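Local coordinates for periplasmic binding protein/LacI transcriptional regulator (Brachyspira murdochii, PDB 4KQC), which probably binds a carbohydrate as the solute-binding component of an ABC transporter, at residues A[258-262]-A[263-267]; A[269-273]-A[274-278]; A[301-305]-A[306-310]; A[311-314]-A[315-319]. One frame throughout, in Å; residues are numbered along the deposited sequence.

Interaction 1 (A[258-262]-A[263-267]); sequences DAIRN and GIIQG. With NO3 (nitrate ion), chain F.
A259 and I265 meet twice where helix 254-261 ends, once through side chains and once through the backbone. The methyl CB of A259 lies 3.6 Å from CD1 of I265, while I265 N donates to A259 O at 3.2 Å with a nearly straight N-H...O angle of 168°. The same carbonyl takes a second donor, I264 N, at 2.9 Å; that nitrogen lies nearly in line with the C=O while its hydrogen points aside, leaving the bond bent, whereas I265 N sits well above the carbonyl plane. One residue further on, CG1 of I260 packs against CG2 of I265 at 3.7 Å, and the CA-H of I260 points almost straight at I265 O. A water 2.7 Å from both I260 O and I265 O donates to each, stitching the helix end to the departing chain.

G263 makes this reversal possible. Its positive phi of 82° takes the chain out of the helix, and G263 N to I260 O (5→2) with I264 N to A259 O (6→1) completes a Schellman motif; a side chain here would run into N262 O. Further out, A259 and I264 lean on L221 of helix 214-223, and N262 ND2 donates to a nitrate ion probably from the crystallisation liquor. A259 O and I260 O are thus met by folded-back amides and one water, with isoleucine and alanine carbons sealing the turn.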
loop_
_atom_site.group_PDB
_atom_site.type_symbol
_atom_site.label_atom_id
_atom_site.label_comp_id
_atom_site.label_asym_id
_atom_site.label_seq_id
_atom_site.Cartn_x
_atom_site.Cartn_y
_atom_site.Cartn_z
ATOM N N ASP A 258 -10.081 9.966 -9.584
ATOM C CA ASP A 258 -11.263 10.288 -10.388
ATOM C C ASP A 258 -12.448 9.367 -10.043
ATOM O O ASP A 258 -13.598 9.835 -10.026
ATOM C CB ASP A 258 -10.920 10.111 -11.863
ATOM C CG ASP A 258 -10.029 11.213 -12.385
ATOM O OD1 ASP A 258 -9.866 12.251 -11.685
ATOM O OD2 ASP A 258 -9.509 11.022 -13.516
ATOM N N ALA A 259 -12.172 8.068 -9.817
ATOM C CA ALA A 259 -13.252 7.121 -9.436
ATOM C C ALA A 259 -13.898 7.537 -8.127
ATOM O O ALA A 259 -15.090 7.332 -7.928
ATOM C CB ALA A 259 -12.757 5.712 -9.340
ATOM N N ILE A 260 -13.095 8.004 -7.180
ATOM C CA ILE A 260 -13.681 8.549 -5.894
ATOM C C ILE A 260 -14.504 9.816 -6.185
ATOM O O ILE A 260 -15.609 9.922 -5.738
ATOM C CB ILE A 260 -12.606 8.796 -4.831
ATOM C CG1 ILE A 260 -12.096 7.433 -4.358
ATOM C CG2 ILE A 260 -13.164 9.621 -3.641
ATOM C CD1 ILE A 260 -10.822 7.496 -3.610
ATOM N N ARG A 261 -13.980 10.745 -6.994
ATOM C CA ARG A 261 -14.762 11.938 -7.352
ATOM C C ARG A 261 -16.086 11.626 -8.071
ATOM O O ARG A 261 -17.108 12.291 -7.840
ATOM C CB ARG A 261 -13.916 12.881 -8.178
ATOM C CG ARG A 261 -12.757 13.501 -7.413
ATOM C CD ARG A 261 -11.976 14.424 -8.351
ATOM N NE ARG A 261 -10.763 14.879 -7.715
ATOM C CZ ARG A 261 -10.749 15.794 -6.754
ATOM N NH1 ARG A 261 -11.873 16.373 -6.362
ATOM N NH2 ARG A 261 -9.588 16.165 -6.206
ATOM N N ASN A 262 -16.087 10.594 -8.912
ATOM C CA ASN A 262 -17.238 10.185 -9.689
ATOM C C ASN A 262 -18.167 9.216 -8.969
ATOM O O ASN A 262 -19.128 8.746 -9.593
ATOM C CB ASN A 262 -16.729 9.466 -10.949
ATOM C CG ASN A 262 -16.067 10.382 -11.938
ATOM O OD1 ASN A 262 -16.349 11.577 -11.970
ATOM N ND2 ASN A 262 -15.158 9.821 -12.767
ATOM N N GLY A 263 -17.852 8.823 -7.718
ATOM C CA GLY A 263 -18.724 7.984 -6.938
ATOM C C GLY A 263 -18.689 6.480 -7.170
ATOM O O GLY A 263 -19.529 5.743 -6.652
ATOM N N ILE A 264 -17.723 6.013 -7.991
ATOM C CA ILE A 264 -17.521 4.605 -8.248
ATOM C C ILE A 264 -16.830 3.901 -7.047
ATOM O O ILE A 264 -17.183 2.811 -6.693
ATOM C CB ILE A 264 -16.706 4.402 -9.559
ATOM C CG1 ILE A 264 -17.436 5.066 -10.749
ATOM C CG2 ILE A 264 -16.481 2.914 -9.810
ATOM C CD1 ILE A 264 -16.544 5.344 -11.915
ATOM N N ILE A 265 -15.894 4.607 -6.422
ATOM C CA ILE A 265 -15.178 4.097 -5.260
ATOM C C ILE A 265 -15.567 5.014 -4.115
ATOM O O ILE A 265 -15.498 6.246 -4.261
ATOM C CB ILE A 265 -13.628 4.080 -5.520
ATOM C CG1 ILE A 265 -13.303 3.095 -6.621
ATOM C CG2 ILE A 265 -12.871 3.803 -4.239
ATOM C CD1 ILE A 265 -11.834 3.070 -7.022
ATOM N N GLN A 266 -16.009 4.441 -2.992
ATOM C CA GLN A 266 -16.541 5.236 -1.887
ATOM C C GLN A 266 -15.442 5.966 -1.145
ATOM O O GLN A 266 -15.667 7.050 -0.620
ATOM C CB GLN A 266 -17.385 4.391 -0.924
ATOM C CG GLN A 266 -18.631 3.789 -1.553
ATOM C CD GLN A 266 -19.341 4.788 -2.482
ATOM O OE1 GLN A 266 -19.347 4.657 -3.735
ATOM N NE2 GLN A 266 -19.875 5.847 -1.874
ATOM N N GLY A 267 -14.244 5.401 -1.103
ATOM C CA GLY A 267 -13.163 6.013 -0.336
ATOM C C GLY A 267 -12.002 5.045 -0.359
ATOM O O GLY A 267 -12.193 3.855 -0.731
HETATM N N NO3 F . -12.582 12.218 -14.649
HETATM O O1 NO3 F . -12.955 13.048 -13.818
HETATM O O2 NO3 F . -11.338 12.351 -15.296
HETATM O O3 NO3 F . -13.401 11.134 -14.968
HETATM O O HOH W 1 -16.980 8.522 -3.943
#

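Interaction 2 (A[269-273]-A[274-278]); sequences VTQDP and YSIGF
The backbone turns from strand 267-270 into helix 273-288 through D272, whose carbonyl O accepts from I276 N at 3.0 Å, followed by P273 O accepting from G277 N at 3.0 Å. D272 is the N-cap, and its carboxylate reaches forward to the first turn: with CG anti to the backbone N (chi1 -175°), OD1 faces S275 N across a long, weak bond of 3.4 Å. The flat carboxylate also rests on CB of S275, which lies 3.5 Å from CG. A water donates to OD1 at 2.8 Å and accepts from Y274 N, so another amide of the first turn is satisfied through a bridge instead of directly. The side chain of I276 runs alongside the D272 carbonyl, CG1 3.4 Å from its O, and its CD1 ends 3.7 Å from OE1 of Q271. That amide is anchored elsewhere, OE1 by T111 and NE2 by D251. P273, with no N-H to offer, fits the first position of the helix, and its ring packs on F18 and V22 of helix 18-33. The result is an aspartate N-cap followed by proline at a strand-to-helix connection, here on a chain segment that passes from one lobe of the periplasmic binding protein fold to the other.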
loop_
_atom_site.group_PDB
_atom_site.type_symbol
_atom_site.label_atom_id
_atom_site.label_comp_id
_atom_site.label_asym_id
_atom_site.label_seq_id
_atom_site.Cartn_x
_atom_site.Cartn_y
_atom_site.Cartn_z
ATOM N N VAL A 269 -7.773 4.442 1.648
ATOM C CA VAL A 269 -6.776 4.922 2.618
ATOM C C VAL A 269 -5.514 5.343 1.928
ATOM O O VAL A 269 -5.121 4.713 0.948
ATOM C CB VAL A 269 -6.467 3.881 3.725
ATOM C CG1 VAL A 269 -7.662 3.712 4.602
ATOM C CG2 VAL A 269 -6.046 2.567 3.177
ATOM N N THR A 270 -4.918 6.436 2.397
ATOM C CA THR A 270 -3.655 6.931 1.802
ATOM C C THR A 270 -2.556 6.829 2.812
ATOM O O THR A 270 -2.743 6.984 4.014
ATOM C CB THR A 270 -3.730 8.394 1.295
ATOM O OG1 THR A 270 -2.496 8.790 0.694
ATOM C CG2 THR A 270 -4.094 9.400 2.375
ATOM N N GLN A 271 -1.376 6.564 2.314
ATOM C CA GLN A 271 -0.179 6.663 3.124
ATOM C C GLN A 271 0.320 8.106 3.211
ATOM O O GLN A 271 -0.312 9.000 2.720
ATOM C CB GLN A 271 0.918 5.764 2.555
ATOM C CG GLN A 271 0.554 4.302 2.234
ATOM C CD GLN A 271 1.741 3.551 1.677
ATOM O OE1 GLN A 271 2.739 3.341 2.409
ATOM N NE2 GLN A 271 1.700 3.174 0.437
ATOM N N ASP A 272 1.461 8.322 3.875
ATOM C CA ASP A 272 2.062 9.688 4.033
ATOM C C ASP A 272 3.484 9.616 3.446
ATOM O O ASP A 272 4.469 9.421 4.191
ATOM C CB ASP A 272 2.094 10.076 5.497
ATOM C CG ASP A 272 2.582 11.511 5.738
ATOM O OD1 ASP A 272 3.110 12.224 4.848
ATOM O OD2 ASP A 272 2.408 12.037 6.891
ATOM N N PRO A 273 3.578 9.669 2.104
ATOM C CA PRO A 273 4.885 9.467 1.449
ATOM C C PRO A 273 5.963 10.449 1.888
ATOM O O PRO A 273 7.124 10.043 2.105
ATOM C CB PRO A 273 4.557 9.602 -0.037
ATOM C CG PRO A 273 3.233 10.316 -0.103
ATOM C CD PRO A 273 2.495 9.833 1.108
ATOM N N TYR A 274 5.620 11.720 2.109
ATOM C CA TYR A 274 6.627 12.636 2.574
ATOM C C TYR A 274 7.272 12.204 3.888
ATOM O O TYR A 274 8.492 12.244 4.065
ATOM C CB TYR A 274 6.042 14.018 2.721
ATOM C CG TYR A 274 7.041 15.067 3.059
ATOM C CD1 TYR A 274 7.418 15.287 4.391
ATOM C CD2 TYR A 274 7.524 15.928 2.076
ATOM C CE1 TYR A 274 8.311 16.331 4.704
ATOM C CE2 TYR A 274 8.388 16.972 2.385
ATOM C CZ TYR A 274 8.777 17.157 3.709
ATOM O OH TYR A 274 9.666 18.177 4.108
ATOM N N SER A 275 6.442 11.808 4.834
ATOM C CA SER A 275 6.919 11.312 6.108
ATOM C C SER A 275 7.725 10.048 6.002
ATOM O O SER A 275 8.694 9.876 6.729
ATOM C CB SER A 275 5.751 11.075 7.059
ATOM O OG SER A 275 6.244 10.848 8.374
ATOM N N ILE A 276 7.325 9.160 5.095
ATOM C CA ILE A 276 8.102 7.945 4.840
ATOM C C ILE A 276 9.501 8.339 4.446
ATOM O O ILE A 276 10.470 7.837 4.982
ATOM C CB ILE A 276 7.423 7.080 3.810
ATOM C CG1 ILE A 276 6.139 6.476 4.400
ATOM C CG2 ILE A 276 8.329 6.002 3.310
ATOM C CD1 ILE A 276 5.201 5.854 3.390
ATOM N N GLY A 277 9.638 9.242 3.526
ATOM C CA GLY A 277 10.982 9.641 3.112
ATOM C C GLY A 277 11.736 10.415 4.169
ATOM O O GLY A 277 12.917 10.190 4.396
ATOM N N PHE A 278 11.070 11.318 4.851
ATOM C CA PHE A 278 11.727 12.128 5.861
ATOM C C PHE A 278 12.247 11.222 6.999
ATOM O O PHE A 278 13.404 11.356 7.466
ATOM C CB PHE A 278 10.769 13.188 6.383
ATOM C CG PHE A 278 11.421 14.201 7.228
ATOM C CD1 PHE A 278 11.688 13.954 8.559
ATOM C CD2 PHE A 278 11.737 15.424 6.700
ATOM C CE1 PHE A 278 12.286 14.899 9.358
ATOM C CE2 PHE A 278 12.371 16.371 7.490
ATOM C CZ PHE A 278 12.658 16.089 8.815
HETATM O O HOH W 2 2.924 12.797 2.084
#

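Interaction 3 (A[301-305]-A[306-310]); sequences KWYDK and TNIDD
The carbonyl O of D304 is gripped by two amides, N307 N at 3.2 Å from above the carbonyl plane and I308 N at 2.9 Å in a weak, bent bond. The side chain of N307 then turns back onto edge strand 301-303, antiparallel to 267-270 in the mixed sheet of one lobe. Its CG stands between the backbone N and the carbonyl carbon (chi1 67°), which brings OD1 to D304 N at 2.9 Å and ND2 to W302 O at 3.2 Å. The latter bond is straight (168°), with W302 O in the amide plane, so the two bonds fix its rotation. An alanine here is likely to leave D304 N and W302 O without these mates and let the turn drift from the strand. D304 OD1 adds weak bonds to T306 N and N307 N, while its OD2 is met from above the carboxylate plane by W302 NE1 at 3.0 Å. CG1 of I308 packs 4.2 Å from CD2 of Y303, whose OH bonds to D251 O. N307 thus gives the backbone one donor and one acceptor, and W302 NE1 and, weakly, the T306 and N307 amides probably ease the charge of D304.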
loop_
_atom_site.group_PDB
_atom_site.type_symbol
_atom_site.label_atom_id
_atom_site.label_comp_id
_atom_site.label_asym_id
_atom_site.label_seq_id
_atom_site.Cartn_x
_atom_site.Cartn_y
_atom_site.Cartn_z
ATOM N N LYS A 301 -4.473 7.421 6.384
ATOM C CA LYS A 301 -5.651 8.248 6.600
ATOM C C LYS A 301 -6.707 7.898 5.554
ATOM O O LYS A 301 -6.362 7.640 4.366
ATOM C CB LYS A 301 -5.337 9.729 6.455
ATOM C CG LYS A 301 -4.542 10.367 7.582
ATOM C CD LYS A 301 -4.527 11.873 7.331
ATOM C CE LYS A 301 -3.857 12.673 8.425
ATOM N NZ LYS A 301 -4.338 12.237 9.748
ATOM N N TRP A 302 -7.959 7.859 6.018
ATOM C CA TRP A 302 -9.088 7.685 5.106
ATOM C C TRP A 302 -9.297 8.967 4.328
ATOM O O TRP A 302 -9.289 10.065 4.905
ATOM C CB TRP A 302 -10.354 7.381 5.927
ATOM C CG TRP A 302 -11.598 7.262 5.145
ATOM C CD1 TRP A 302 -12.586 8.178 5.020
ATOM C CD2 TRP A 302 -11.983 6.126 4.335
ATOM N NE1 TRP A 302 -13.597 7.669 4.228
ATOM C CE2 TRP A 302 -13.241 6.431 3.766
ATOM C CE3 TRP A 302 -11.390 4.893 4.043
ATOM C CZ2 TRP A 302 -13.946 5.520 2.965
ATOM C CZ3 TRP A 302 -12.070 4.027 3.224
ATOM C CH2 TRP A 302 -13.329 4.344 2.689
ATOM N N TYR A 303 -9.612 8.818 3.060
ATOM C CA TYR A 303 -10.017 9.938 2.203
ATOM C C TYR A 303 -11.203 9.514 1.328
ATOM O O TYR A 303 -11.366 8.313 0.969
ATOM C CB TYR A 303 -8.874 10.528 1.453
ATOM C CG TYR A 303 -8.414 9.741 0.248
ATOM C CD1 TYR A 303 -7.535 8.690 0.412
ATOM C CD2 TYR A 303 -8.818 10.098 -1.023
ATOM C CE1 TYR A 303 -7.078 8.024 -0.656
ATOM C CE2 TYR A 303 -8.370 9.393 -2.129
ATOM C CZ TYR A 303 -7.524 8.354 -1.916
ATOM O OH TYR A 303 -7.111 7.671 -3.036
ATOM N N ASP A 304 -12.030 10.512 1.018
ATOM C CA ASP A 304 -13.261 10.295 0.300
ATOM C C ASP A 304 -13.656 11.622 -0.329
ATOM O O ASP A 304 -12.889 12.569 -0.282
ATOM C CB ASP A 304 -14.319 9.634 1.204
ATOM C CG ASP A 304 -14.779 10.521 2.371
ATOM O OD1 ASP A 304 -14.497 11.733 2.354
ATOM O OD2 ASP A 304 -15.370 9.948 3.323
ATOM N N LYS A 305 -14.858 11.679 -0.868
ATOM C CA LYS A 305 -15.294 12.886 -1.585
ATOM C C LYS A 305 -15.323 14.075 -0.681
ATOM O O LYS A 305 -15.064 15.194 -1.129
ATOM C CB LYS A 305 -16.682 12.701 -2.157
ATOM C CG LYS A 305 -16.669 12.132 -3.536
ATOM C CD LYS A 305 -18.031 12.323 -4.231
ATOM C CE LYS A 305 -18.039 13.497 -5.213
ATOM N NZ LYS A 305 -18.216 14.853 -4.637
ATOM N N THR A 306 -15.593 13.839 0.589
ATOM C CA THR A 306 -15.717 14.926 1.538
ATOM C C THR A 306 -14.407 15.626 1.858
ATOM O O THR A 306 -14.404 16.849 2.129
ATOM C CB THR A 306 -16.354 14.436 2.844
ATOM O OG1 THR A 306 -17.587 13.782 2.530
ATOM C CG2 THR A 306 -16.612 15.614 3.805
ATOM N N ASN A 307 -13.290 14.899 1.869
ATOM C CA ASN A 307 -12.034 15.533 2.288
ATOM C C ASN A 307 -10.919 15.483 1.265
ATOM O O ASN A 307 -9.792 15.908 1.543
ATOM C CB ASN A 307 -11.520 14.963 3.618
ATOM C CG ASN A 307 -11.074 13.515 3.515
ATOM O OD1 ASN A 307 -11.281 12.885 2.480
ATOM N ND2 ASN A 307 -10.422 13.006 4.563
ATOM N N ILE A 308 -11.230 14.960 0.080
ATOM C CA ILE A 308 -10.184 14.819 -0.946
ATOM C C ILE A 308 -9.468 16.147 -1.334
ATOM O O ILE A 308 -8.275 16.131 -1.729
ATOM C CB ILE A 308 -10.768 14.136 -2.210
ATOM C CG1 ILE A 308 -9.674 13.637 -3.168
ATOM C CG2 ILE A 308 -11.724 15.078 -2.949
ATOM C CD1 ILE A 308 -10.180 12.650 -4.206
ATOM N N ASP A 309 -10.178 17.277 -1.232
ATOM C CA ASP A 309 -9.546 18.564 -1.543
ATOM C C ASP A 309 -9.073 19.324 -0.329
ATOM O O ASP A 309 -8.564 20.452 -0.456
ATOM C CB ASP A 309 -10.502 19.433 -2.349
ATOM C CG ASP A 309 -10.835 18.818 -3.673
ATOM O OD1 ASP A 309 -9.876 18.455 -4.387
ATOM O OD2 ASP A 309 -12.034 18.757 -4.022
ATOM N N ASP A 310 -9.216 18.748 0.861
ATOM C CA ASP A 310 -8.618 19.404 2.027
ATOM C C ASP A 310 -7.099 19.460 1.836
ATOM O O ASP A 310 -6.462 18.428 1.509
ATOM C CB ASP A 310 -8.924 18.635 3.296
ATOM C CG ASP A 310 -10.363 18.665 3.659
ATOM O OD1 ASP A 310 -11.190 19.317 2.928
ATOM O OD2 ASP A 310 -10.657 18.002 4.685
#

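Interaction 4 (A[311-314]-A[315-319]); sequences PEIA and KLLYE
P311 opens the short helix and offers its carbonyl O to K315 N at 3.2 Å, a full helical bond. E312 comes next and bends at chi2 so that its carboxylate lies side by side with the end of the K315 chain; OE1 meets NZ at 2.7 Å, nearly along its C-O axis, in a salt bridge between two exposed residues. K315 reaches it fully extended beyond CG, with CE passing 3.1 Å from the same oxygen. I313 then receives L316 N on its carbonyl O at 2.9 Å, and its CG2 touches CD1 of L317 at 4.2 Å, the two side chains crossing at a slant. A314 ends the helix, its O accepting L317 N at 3.1 Å from above the carbonyl plane in a type I turn. L316 lays its branch over these carbonyls, CG 3.6 Å from I313 O and CD1 3.7 Å from E312 O. A serine in place of L316 would probably open a gap over the helix end and against D272 and T270, which the leucine packs on. I313 and L317 both lie on Y303 of strand 301-303, and L317 also reaches L257, laying the C-terminal turn against both that strand and helix 254-261.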
loop_
_atom_site.group_PDB
_atom_site.type_symbol
_atom_site.label_atom_id
_atom_site.label_comp_id
_atom_site.label_asym_id
_atom_site.label_seq_id
_atom_site.Cartn_x
_atom_site.Cartn_y
_atom_site.Cartn_z
ATOM N N PRO A 311 -6.476 20.625 2.058
ATOM C CA PRO A 311 -5.051 20.706 1.748
ATOM C C PRO A 311 -4.200 19.658 2.460
ATOM O O PRO A 311 -3.239 19.113 1.862
ATOM C CB PRO A 311 -4.691 22.155 2.186
ATOM C CG PRO A 311 -5.993 22.882 1.960
ATOM C CD PRO A 311 -7.045 21.932 2.409
ATOM N N GLU A 312 -4.539 19.298 3.686
ATOM C CA GLU A 312 -3.693 18.350 4.427
ATOM C C GLU A 312 -3.848 16.911 3.933
ATOM O O GLU A 312 -3.045 16.039 4.291
ATOM C CB GLU A 312 -4.011 18.383 5.913
ATOM C CG GLU A 312 -3.648 19.691 6.602
ATOM C CD GLU A 312 -2.145 19.988 6.715
ATOM O OE1 GLU A 312 -1.284 19.099 6.501
ATOM O OE2 GLU A 312 -1.828 21.158 7.034
ATOM N N ILE A 313 -4.920 16.651 3.187
ATOM C CA ILE A 313 -5.157 15.342 2.593
ATOM C C ILE A 313 -4.568 15.352 1.193
ATOM O O ILE A 313 -3.820 14.451 0.864
ATOM C CB ILE A 313 -6.677 15.007 2.529
ATOM C CG1 ILE A 313 -7.276 14.890 3.933
ATOM C CG2 ILE A 313 -6.958 13.775 1.662
ATOM C CD1 ILE A 313 -6.833 13.683 4.730
ATOM N N ALA A 314 -4.886 16.380 0.412
ATOM C CA ALA A 314 -4.401 16.496 -0.933
ATOM C C ALA A 314 -2.918 16.334 -1.088
ATOM O O ALA A 314 -2.473 15.694 -2.061
ATOM C CB ALA A 314 -4.877 17.828 -1.513
ATOM N N LYS A 315 -2.146 16.866 -0.130
ATOM C CA LYS A 315 -0.727 16.774 -0.174
ATOM C C LYS A 315 -0.182 15.328 -0.050
ATOM O O LYS A 315 0.961 15.057 -0.494
ATOM C CB LYS A 315 -0.140 17.676 0.891
ATOM C CG LYS A 315 -0.265 17.072 2.252
ATOM C CD LYS A 315 0.389 17.966 3.277
ATOM C CE LYS A 315 0.327 17.265 4.594
ATOM N NZ LYS A 315 1.057 18.077 5.591
ATOM N N LEU A 316 -0.983 14.391 0.480
ATOM C CA LEU A 316 -0.574 12.971 0.585
ATOM C C LEU A 316 -0.860 12.188 -0.692
ATOM O O LEU A 316 -0.327 11.086 -0.854
ATOM C CB LEU A 316 -1.337 12.234 1.676
ATOM C CG LEU A 316 -1.364 12.993 2.988
ATOM C CD1 LEU A 316 -2.346 12.382 3.955
ATOM C CD2 LEU A 316 0.017 13.084 3.599
ATOM N N LEU A 317 -1.733 12.735 -1.534
ATOM C CA LEU A 317 -2.183 12.015 -2.779
ATOM C C LEU A 317 -1.256 12.288 -3.930
ATOM O O LEU A 317 -0.471 13.288 -3.923
ATOM C CB LEU A 317 -3.623 12.415 -3.159
ATOM C CG LEU A 317 -4.607 12.389 -1.982
ATOM C CD1 LEU A 317 -5.934 12.998 -2.333
ATOM C CD2 LEU A 317 -4.742 10.977 -1.439
ATOM N N TYR A 318 -1.338 11.438 -4.944
ATOM C CA TYR A 318 -0.501 11.629 -6.143
ATOM C C TYR A 318 -1.329 11.221 -7.370
ATOM O O TYR A 318 -2.291 10.449 -7.271
ATOM C CB TYR A 318 0.813 10.821 -6.004
ATOM C CG TYR A 318 0.542 9.365 -5.856
ATOM C CD1 TYR A 318 0.290 8.802 -4.573
ATOM C CD2 TYR A 318 0.439 8.544 -6.969
ATOM C CE1 TYR A 318 -0.052 7.477 -4.443
ATOM C CE2 TYR A 318 0.063 7.196 -6.840
ATOM C CZ TYR A 318 -0.178 6.678 -5.574
ATOM O OH TYR A 318 -0.606 5.362 -5.426
ATOM N N GLU A 319 -0.974 11.799 -8.526
ATOM C CA GLU A 319 -1.587 11.449 -9.812
ATOM C C GLU A 319 -0.951 10.243 -10.453
ATOM O O GLU A 319 0.247 10.027 -10.325
ATOM C CB GLU A 319 -1.418 12.587 -10.829
ATOM C CG GLU A 319 -1.895 13.929 -10.338
ATOM C CD GLU A 319 -3.388 14.008 -10.334
ATOM O OE1 GLU A 319 -3.963 14.076 -11.447
ATOM O OE2 GLU A 319 -3.974 14.034 -9.226
ATOM O OXT GLU A 319 -1.575 9.456 -11.162
#

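How the interactions relate
Along the chain the four contacts follow in series, none nested in or crossing another. Interaction 1 closes the loop from helix 254-261 into strand 267-270, and interaction 2 leads from that strand into helix 273-288. The chain returns antiparallel beside the same strand at 301-303, where V269 packs on W302; interaction 3 folds the chain after it back, and a salt bridge from R261 to D309 ties it to the helix of interaction 1. Interaction 4 finishes the chain: I313 and A314 pack on the turn of interaction 3, while L316 lies against P273 of interaction 2. Interactions 1 and 4 do not touch directly.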